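PDB 1OCS: sorting nexin-3 from Saccharomyces cerevisiae, which binds phosphatidylinositol 3-phosphate through its PX domain and is required to retrieve late Golgi membrane proteins from the prevacuolar compartment. Local coordinates for residues S76-R80 with F154-F160; F85-R89 with V106-P110. All blocks are in the same frame, centred on the assembly; numbering follows the deposited sequence.

How the contacts relate
Both contacts rely on an arginine that reaches from a regular element to backbone carbonyls across the contact, those of a helix end and turn in contact 1 and of a loop in contact 2, but their settings differ. Contact 1 is buried and joins strand 75-81 to the end of helix 149-156 and the turn beyond it; its guanidinium is covered on both faces. Contact 2 is partly buried and fastens helix 82-89 to a proline-containing loop, pairing a polar grip at its outer part with leucine packing further in. Helix 82-89 follows strand 75-81 directly, and the contacts, with centres about 16 Å apart, meet through aromatic rings: Phe-154 stacks with Phe-88 and packs edge-to-face with Phe-85.

Contact 1 (S76-R80 with F154-F160); sequences SKVRR and FIEAEKF
Arg-80 of strand 75-81 puts its guanidinium among the carbonyls at the end of helix 149-156, close to where Ala-157 leaves helical geometry. A bend at chi2 (-71°) folds the side chain back along its own strand toward Val-78. Arg-80 NH2 makes a nearly straight bond (164°) to Ala-157 O at 2.6 Å. A second runs from Arg-80 NH2 to Phe-154 O at 2.8 Å, approaching that carbonyl plane from above. Arg-80 NH1 reaches Glu-158 O at 3.2 Å and also holds Arg-79 O, within its own strand. The flat group is sandwiched: Val-78 CG2 lies over the centre of one face, Phe-160 CB nearer the rim of the other. Val-78 CG1 meanwhile rests against Ala-157 O (3.2 Å). Farther along, Ser-76 CB packs against Ile-155 O (3.5 Å). A leucine in place of Arg-80 would probably leave the carbonyls of Phe-154, Ala-157 and Glu-158 without these donors and the turn less firmly tied to the strand. A buried cation thus has carbonyl oxygens round its rim and carbon over both faces, and the negative end of the helix dipole would be expected to stabilise its charge.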
ATOM      1  N   SER A  76      10.011   6.982  -3.084  1.00 17.48           N
ATOM      2  CA  SER A  76      10.003   5.564  -2.747  1.00 18.25           C
ATOM      3  C   SER A  76       9.229   4.802  -3.813  1.00 18.43           C
ATOM      4  O   SER A  76       8.132   5.196  -4.209  1.00 17.77           O
ATOM      5  CB  SER A  76       9.373   5.329  -1.373  1.00 19.05           C
ATOM      6  OG  SER A  76      10.254   5.734  -0.339  1.00 20.20           O
ATOM      7  N   LYS A  77       9.824   3.718  -4.291  1.00 18.78           N
ATOM      8  CA  LYS A  77       9.194   2.888  -5.301  1.00 19.72           C
ATOM      9  C   LYS A  77       9.349   1.458  -4.810  1.00 20.46           C
ATOM     10  O   LYS A  77      10.461   0.938  -4.726  1.00 20.28           O
ATOM     11  CB  LYS A  77       9.889   3.071  -6.655  1.00 22.46           C
ATOM     12  CG  LYS A  77       8.944   2.980  -7.844  1.00 28.23           C
ATOM     13  CD  LYS A  77       9.651   3.256  -9.169  1.00 32.88           C
ATOM     14  CE  LYS A  77      10.590   2.120  -9.548  1.00 36.91           C
ATOM     15  NZ  LYS A  77      11.189   2.322 -10.902  1.00 40.77           N
ATOM     16  N   VAL A  78       8.230   0.836  -4.456  1.00 18.45           N
ATOM     17  CA  VAL A  78       8.246  -0.527  -3.953  1.00 18.34           C
ATOM     18  C   VAL A  78       7.110  -1.335  -4.567  1.00 17.65           C
ATOM     19  O   VAL A  78       6.179  -0.772  -5.143  1.00 18.26           O
ATOM     20  CB  VAL A  78       8.076  -0.548  -2.417  1.00 18.35           C
ATOM     21  CG1 VAL A  78       9.202   0.228  -1.749  1.00 18.16           C
ATOM     22  CG2 VAL A  78       6.713   0.051  -2.039  1.00 17.23           C
ATOM     23  N   ARG A  79       7.190  -2.655  -4.449  1.00 16.49           N
ATOM     24  CA  ARG A  79       6.135  -3.515  -4.963  1.00 17.01           C
ATOM     25  C   ARG A  79       5.473  -4.203  -3.779  1.00 16.53           C
ATOM     26  O   ARG A  79       6.140  -4.540  -2.807  1.00 18.34           O
ATOM     27  CB  ARG A  79       6.695  -4.544  -5.945  1.00 18.41           C
ATOM     28  CG  ARG A  79       7.138  -3.909  -7.242  1.00 20.56           C
ATOM     29  CD  ARG A  79       7.099  -4.881  -8.414  1.00 22.08           C
ATOM     30  NE  ARG A  79       6.753  -4.149  -9.626  1.00 26.93           N
ATOM     31  CZ  ARG A  79       5.548  -4.138 -10.184  1.00 25.65           C
ATOM     32  NH1 ARG A  79       4.551  -4.836  -9.658  1.00 23.35           N
ATOM     33  NH2 ARG A  79       5.330  -3.393 -11.256  1.00 29.15           N
ATOM     34  N   ARG A  80       4.160  -4.388  -3.860  1.00 15.47           N
ATOM     35  CA  ARG A  80       3.401  -5.009  -2.783  1.00 16.42           C
ATOM     36  C   ARG A  80       2.314  -5.936  -3.315  1.00 16.71           C
ATOM     37  O   ARG A  80       1.601  -5.588  -4.264  1.00 15.58           O
ATOM     38  CB  ARG A  80       2.729  -3.929  -1.923  1.00 17.14           C
ATOM     39  CG  ARG A  80       3.683  -2.984  -1.216  1.00 16.89           C
ATOM     40  CD  ARG A  80       4.416  -3.684  -0.083  1.00 17.15           C
ATOM     41  NE  ARG A  80       5.251  -2.756   0.682  1.00 17.82           N
ATOM     42  CZ  ARG A  80       6.578  -2.699   0.615  1.00 19.38           C
ATOM     43  NH1 ARG A  80       7.253  -3.516  -0.193  1.00 17.83           N
ATOM     44  NH2 ARG A  80       7.237  -1.830   1.373  1.00 17.83           N
ATOM     45  N   PHE A 154       5.675   0.736   5.241  1.00 15.37           N
ATOM     46  CA  PHE A 154       4.937   0.114   4.141  1.00 14.61           C
ATOM     47  C   PHE A 154       5.274   0.758   2.803  1.00 14.99           C
ATOM     48  O   PHE A 154       5.295   0.095   1.762  1.00 14.88           O
ATOM     49  CB  PHE A 154       3.434   0.230   4.370  1.00 13.77           C
ATOM     50  CG  PHE A 154       2.608  -0.474   3.323  1.00 15.69           C
ATOM     51  CD1 PHE A 154       2.626  -1.865   3.226  1.00 15.01           C
ATOM     52  CD2 PHE A 154       1.814   0.253   2.436  1.00 14.69           C
ATOM     53  CE1 PHE A 154       1.863  -2.524   2.260  1.00 14.90           C
ATOM     54  CE2 PHE A 154       1.049  -0.397   1.466  1.00 16.05           C
ATOM     55  CZ  PHE A 154       1.074  -1.791   1.379  1.00 13.65           C
ATOM     56  N   ILE A 155       5.527   2.059   2.839  1.00 15.84           N
ATOM     57  CA  ILE A 155       5.855   2.814   1.636  1.00 14.36           C
ATOM     58  C   ILE A 155       7.338   2.750   1.254  1.00 15.00           C
ATOM     59  O   ILE A 155       7.670   2.672   0.074  1.00 14.42           O
ATOM     60  CB  ILE A 155       5.448   4.302   1.818  1.00 15.42           C
ATOM     61  CG1 ILE A 155       3.920   4.422   1.793  1.00 12.75           C
ATOM     62  CG2 ILE A 155       6.107   5.178   0.742  1.00 13.38           C
ATOM     63  CD1 ILE A 155       3.402   5.787   2.207  1.00 13.13           C
ATOM     64  N   GLU A 156       8.217   2.764   2.253  1.00 14.16           N
ATOM     65  CA  GLU A 156       9.661   2.779   2.017  1.00 16.20           C
ATOM     66  C   GLU A 156      10.445   1.471   1.917  1.00 18.43           C
ATOM     67  O   GLU A 156      11.337   1.352   1.078  1.00 16.59           O
ATOM     68  CB  GLU A 156      10.346   3.642   3.084  1.00 16.69           C
ATOM     69  CG  GLU A 156      10.018   5.124   3.010  1.00 15.12           C
ATOM     70  CD  GLU A 156      10.818   5.946   4.010  1.00 17.11           C
ATOM     71  OE1 GLU A 156      10.868   7.181   3.856  1.00 15.09           O
ATOM     72  OE2 GLU A 156      11.396   5.358   4.951  1.00 18.08           O
ATOM     73  N   ALA A 157      10.141   0.506   2.775  1.00 18.76           N
ATOM     74  CA  ALA A 157      10.885  -0.753   2.782  1.00 20.49           C
ATOM     75  C   ALA A 157      10.834  -1.522   1.472  1.00 22.66           C
ATOM     76  O   ALA A 157       9.790  -1.601   0.823  1.00 22.51           O
ATOM     77  CB  ALA A 157      10.390  -1.639   3.923  1.00 20.04           C
ATOM     78  N   GLU A 158      11.967  -2.088   1.075  1.00 24.31           N
ATOM     79  CA  GLU A 158      11.997  -2.870  -0.154  1.00 27.18           C
ATOM     80  C   GLU A 158      11.067  -4.059   0.060  1.00 27.07           C
ATOM     81  O   GLU A 158      10.292  -4.425  -0.820  1.00 25.42           O
ATOM     82  CB  GLU A 158      13.409  -3.372  -0.454  1.00 29.39           C
ATOM     83  CG  GLU A 158      13.465  -4.258  -1.684  1.00 35.57           C
ATOM     84  CD  GLU A 158      14.861  -4.748  -1.997  1.00 40.24           C
ATOM     85  OE1 GLU A 158      15.001  -5.550  -2.945  1.00 43.21           O
ATOM     86  OE2 GLU A 158      15.814  -4.336  -1.301  1.00 42.27           O
ATOM     87  N   LYS A 159      11.151  -4.650   1.247  1.00 28.66           N
ATOM     88  CA  LYS A 159      10.312  -5.783   1.602  1.00 32.77           C
ATOM     89  C   LYS A 159       9.565  -5.454   2.891  1.00 33.53           C
ATOM     90  O   LYS A 159      10.178  -5.180   3.923  1.00 32.73           O
ATOM     91  CB  LYS A 159      11.172  -7.036   1.799  1.00 35.48           C
ATOM     92  CG  LYS A 159      10.370  -8.297   2.076  1.00 41.59           C
ATOM     93  CD  LYS A 159      11.260  -9.532   2.133  1.00 44.01           C
ATOM     94  CE  LYS A 159      10.432 -10.792   2.331  1.00 45.53           C
ATOM     95  NZ  LYS A 159       9.384 -10.921   1.274  1.00 46.98           N
ATOM     96  N   PHE A 160       8.238  -5.464   2.829  1.00 34.03           N
ATOM     97  CA  PHE A 160       7.434  -5.163   4.006  1.00 36.18           C
ATOM     98  C   PHE A 160       7.280  -6.413   4.865  1.00 39.08           C
ATOM     99  O   PHE A 160       6.744  -7.422   4.411  1.00 40.22           O
ATOM    100  CB  PHE A 160       6.056  -4.650   3.585  1.00 33.19           C
ATOM    101  CG  PHE A 160       5.179  -4.260   4.739  1.00 31.46           C
ATOM    102  CD1 PHE A 160       5.571  -3.254   5.619  1.00 29.70           C
ATOM    103  CD2 PHE A 160       3.956  -4.895   4.947  1.00 30.78           C
ATOM    104  CE1 PHE A 160       4.761  -2.885   6.691  1.00 29.88           C
ATOM    105  CE2 PHE A 160       3.138  -4.534   6.016  1.00 30.03           C
ATOM    106  CZ  PHE A 160       3.539  -3.528   6.890  1.00 30.08           C
TER
HETATM  107  O   HOH W   1       9.767  -3.609  -3.249  1.00 19.37           O

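Contact 2 (F85-R89 with V106-P110); sequences FEFFR and VPHLP
Arg-89, at the end of helix 82-89, stretches across to the loop and grips the carbonyl of Pro-107. The bond from Arg-89 NE to Pro-107 O is short, 2.8 Å, and fairly straight (163°), with the oxygen in the guanidinium plane. Arg-89 NH2 adds two weak bonds, to Val-106 O at 2.8 Å and to Pro-107 O at 3.2 Å, so two successive carbonyls are held by one guanidinium. With CG anti to the backbone N (chi1 -173°) and the chain extended as far as NE, the arginine spans the gap at full length. Arg-89 CG runs past Val-106 CG1 at 4.2 Å, and Arg-89 NH2 comes up to the edge of the His-108 ring at CD2.

Further in, the contact turns apolar. Leu-109 points its CD1 at the helix and lies against Glu-86 CG at 3.6 Å, the two side chains crossing at about a right angle; the same methyl meets Phe-85 CB at 3.8 Å.

A second shell sets these groups in place. Pro-107 O also accepts a bond from Trp-134 NE1 of helix 121-139, and Leu-109 packs on Trp-134 and Leu-131 of that helix. Val-106 leans on Ile-93 and Ile-96 of helix 93-98.

Residues 107-110 follow the PxxP pattern known from PX domains and have polyproline II backbone angles, an extended form that makes few hydrogen bonds of its own. Here side chains from helices supply donors to its carbonyls, Arg-89 and Trp-134 to Pro-107 O and the Tyr-82 hydroxyl to Pro-110 O. Lys-112, which binds the phosphoinositide, lies shortly beyond, so the tie is likely to steady the stem of the loop that carries this lysine, with charged-to-carbonyl bonds outside and leucine packing inside.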
ATOM      1  N   PHE A  85      -0.914  -5.562   1.532  1.00 12.54           N
ATOM      2  CA  PHE A  85      -1.850  -4.497   1.884  1.00 14.27           C
ATOM      3  C   PHE A  85      -2.731  -4.976   3.041  1.00 14.00           C
ATOM      4  O   PHE A  85      -3.045  -4.209   3.958  1.00 14.10           O
ATOM      5  CB  PHE A  85      -2.742  -4.139   0.684  1.00 13.95           C
ATOM      6  CG  PHE A  85      -2.077  -3.245  -0.333  1.00 15.34           C
ATOM      7  CD1 PHE A  85      -2.205  -1.859  -0.249  1.00 14.79           C
ATOM      8  CD2 PHE A  85      -1.344  -3.786  -1.385  1.00 13.15           C
ATOM      9  CE1 PHE A  85      -1.615  -1.022  -1.202  1.00 15.33           C
ATOM     10  CE2 PHE A  85      -0.749  -2.954  -2.345  1.00 14.87           C
ATOM     11  CZ  PHE A  85      -0.886  -1.572  -2.251  1.00 13.85           C
ATOM     12  N   GLU A  86      -3.132  -6.244   2.992  1.00 12.54           N
ATOM     13  CA  GLU A  86      -3.968  -6.806   4.048  1.00 14.16           C
ATOM     14  C   GLU A  86      -3.220  -6.807   5.373  1.00 13.90           C
ATOM     15  O   GLU A  86      -3.783  -6.483   6.418  1.00 13.15           O
ATOM     16  CB  GLU A  86      -4.393  -8.238   3.706  1.00 14.00           C
ATOM     17  CG  GLU A  86      -5.458  -8.331   2.627  1.00 16.11           C
ATOM     18  CD  GLU A  86      -5.836  -9.773   2.313  1.00 20.26           C
ATOM     19  OE1 GLU A  86      -4.948 -10.562   1.917  1.00 19.24           O
ATOM     20  OE2 GLU A  86      -7.025 -10.114   2.464  1.00 21.27           O
ATOM     21  N   PHE A  87      -1.951  -7.193   5.328  1.00 14.66           N
ATOM     22  CA  PHE A  87      -1.136  -7.217   6.530  1.00 15.79           C
ATOM     23  C   PHE A  87      -0.935  -5.786   7.021  1.00 14.23           C
ATOM     24  O   PHE A  87      -0.995  -5.520   8.217  1.00 14.51           O
ATOM     25  CB  PHE A  87       0.221  -7.860   6.241  1.00 18.38           C
ATOM     26  CG  PHE A  87       1.076  -8.027   7.461  1.00 23.43           C
ATOM     27  CD1 PHE A  87       0.640  -8.806   8.528  1.00 25.31           C
ATOM     28  CD2 PHE A  87       2.313  -7.400   7.550  1.00 25.37           C
ATOM     29  CE1 PHE A  87       1.426  -8.955   9.668  1.00 28.31           C
ATOM     30  CE2 PHE A  87       3.108  -7.545   8.689  1.00 27.65           C
ATOM     31  CZ  PHE A  87       2.662  -8.323   9.748  1.00 26.39           C
ATOM     32  N   PHE A  88      -0.705  -4.866   6.088  1.00 14.67           N
ATOM     33  CA  PHE A  88      -0.504  -3.457   6.425  1.00 15.02           C
ATOM     34  C   PHE A  88      -1.727  -2.877   7.137  1.00 14.07           C
ATOM     35  O   PHE A  88      -1.587  -2.163   8.132  1.00 15.61           O
ATOM     36  CB  PHE A  88      -0.202  -2.651   5.152  1.00 13.89           C
ATOM     37  CG  PHE A  88      -0.239  -1.156   5.344  1.00 13.24           C
ATOM     38  CD1 PHE A  88       0.597  -0.532   6.264  1.00 13.97           C
ATOM     39  CD2 PHE A  88      -1.103  -0.370   4.587  1.00 14.17           C
ATOM     40  CE1 PHE A  88       0.576   0.857   6.428  1.00 13.23           C
ATOM     41  CE2 PHE A  88      -1.132   1.017   4.741  1.00 15.83           C
ATOM     42  CZ  PHE A  88      -0.287   1.630   5.666  1.00 14.59           C
ATOM     43  N   ARG A  89      -2.924  -3.182   6.636  1.00 14.36           N
ATOM     44  CA  ARG A  89      -4.142  -2.666   7.259  1.00 14.28           C
ATOM     45  C   ARG A  89      -4.239  -3.141   8.708  1.00 14.78           C
ATOM     46  O   ARG A  89      -4.569  -2.360   9.597  1.00 14.52           O
ATOM     47  CB  ARG A  89      -5.391  -3.102   6.482  1.00 13.30           C
ATOM     48  CG  ARG A  89      -6.694  -2.465   6.989  1.00 13.46           C
ATOM     49  CD  ARG A  89      -7.890  -2.813   6.089  1.00 14.41           C
ATOM     50  NE  ARG A  89      -9.091  -2.051   6.433  1.00 15.21           N
ATOM     51  CZ  ARG A  89      -9.928  -2.360   7.421  1.00 17.65           C
ATOM     52  NH1 ARG A  89      -9.712  -3.431   8.178  1.00 14.74           N
ATOM     53  NH2 ARG A  89     -10.982  -1.588   7.663  1.00 13.80           N
ATOM     54  N   VAL A 106     -10.141   3.270   9.632  1.00 22.51           N
ATOM     55  CA  VAL A 106      -9.494   2.896   8.385  1.00 18.54           C
ATOM     56  C   VAL A 106     -10.493   2.182   7.493  1.00 18.39           C
ATOM     57  O   VAL A 106     -11.121   1.204   7.909  1.00 17.63           O
ATOM     58  CB  VAL A 106      -8.296   1.960   8.640  1.00 19.76           C
ATOM     59  CG1 VAL A 106      -7.635   1.581   7.310  1.00 15.56           C
ATOM     60  CG2 VAL A 106      -7.304   2.633   9.567  1.00 16.23           C
ATOM     61  N   PRO A 107     -10.652   2.658   6.251  1.00 17.53           N
ATOM     62  CA  PRO A 107     -11.581   2.071   5.281  1.00 17.90           C
ATOM     63  C   PRO A 107     -11.272   0.611   4.981  1.00 17.75           C
ATOM     64  O   PRO A 107     -10.132   0.165   5.127  1.00 16.23           O
ATOM     65  CB  PRO A 107     -11.378   2.931   4.031  1.00 17.22           C
ATOM     66  CG  PRO A 107     -10.907   4.231   4.572  1.00 21.82           C
ATOM     67  CD  PRO A 107      -9.966   3.826   5.676  1.00 19.12           C
ATOM     68  N   HIS A 108     -12.295  -0.121   4.549  1.00 17.98           N
ATOM     69  CA  HIS A 108     -12.139  -1.521   4.165  1.00 19.22           C
ATOM     70  C   HIS A 108     -11.190  -1.557   2.973  1.00 19.86           C
ATOM     71  O   HIS A 108     -11.182  -0.629   2.163  1.00 18.37           O
ATOM     72  CB  HIS A 108     -13.478  -2.106   3.691  1.00 21.78           C
ATOM     73  CG  HIS A 108     -14.434  -2.440   4.793  1.00 23.04           C
ATOM     74  ND1 HIS A 108     -15.761  -2.732   4.555  1.00 25.02           N
ATOM     75  CD2 HIS A 108     -14.254  -2.574   6.126  1.00 24.39           C
ATOM     76  CE1 HIS A 108     -16.356  -3.032   5.696  1.00 24.60           C
ATOM     77  NE2 HIS A 108     -15.464  -2.944   6.665  1.00 24.26           N
ATOM     78  N   LEU A 109     -10.398  -2.622   2.859  1.00 20.07           N
ATOM     79  CA  LEU A 109      -9.506  -2.772   1.714  1.00 21.96           C
ATOM     80  C   LEU A 109     -10.430  -3.222   0.591  1.00 23.10           C
ATOM     81  O   LEU A 109     -11.232  -4.125   0.782  1.00 22.48           O
ATOM     82  CB  LEU A 109      -8.478  -3.877   1.948  1.00 19.32           C
ATOM     83  CG  LEU A 109      -6.979  -3.584   2.019  1.00 22.57           C
ATOM     84  CD1 LEU A 109      -6.252  -4.906   1.784  1.00 21.17           C
ATOM     85  CD2 LEU A 109      -6.545  -2.555   0.979  1.00 15.81           C
ATOM     86  N   PRO A 110     -10.338  -2.596  -0.588  1.00 26.13           N
ATOM     87  CA  PRO A 110     -11.209  -3.003  -1.696  1.00 28.52           C
ATOM     88  C   PRO A 110     -10.730  -4.315  -2.306  1.00 30.38           C
ATOM     89  O   PRO A 110      -9.624  -4.765  -2.024  1.00 30.84           O
ATOM     90  CB  PRO A 110     -11.077  -1.846  -2.692  1.00 29.11           C
ATOM     91  CG  PRO A 110     -10.606  -0.687  -1.842  1.00 28.88           C
ATOM     92  CD  PRO A 110      -9.632  -1.347  -0.913  1.00 26.58           C
TER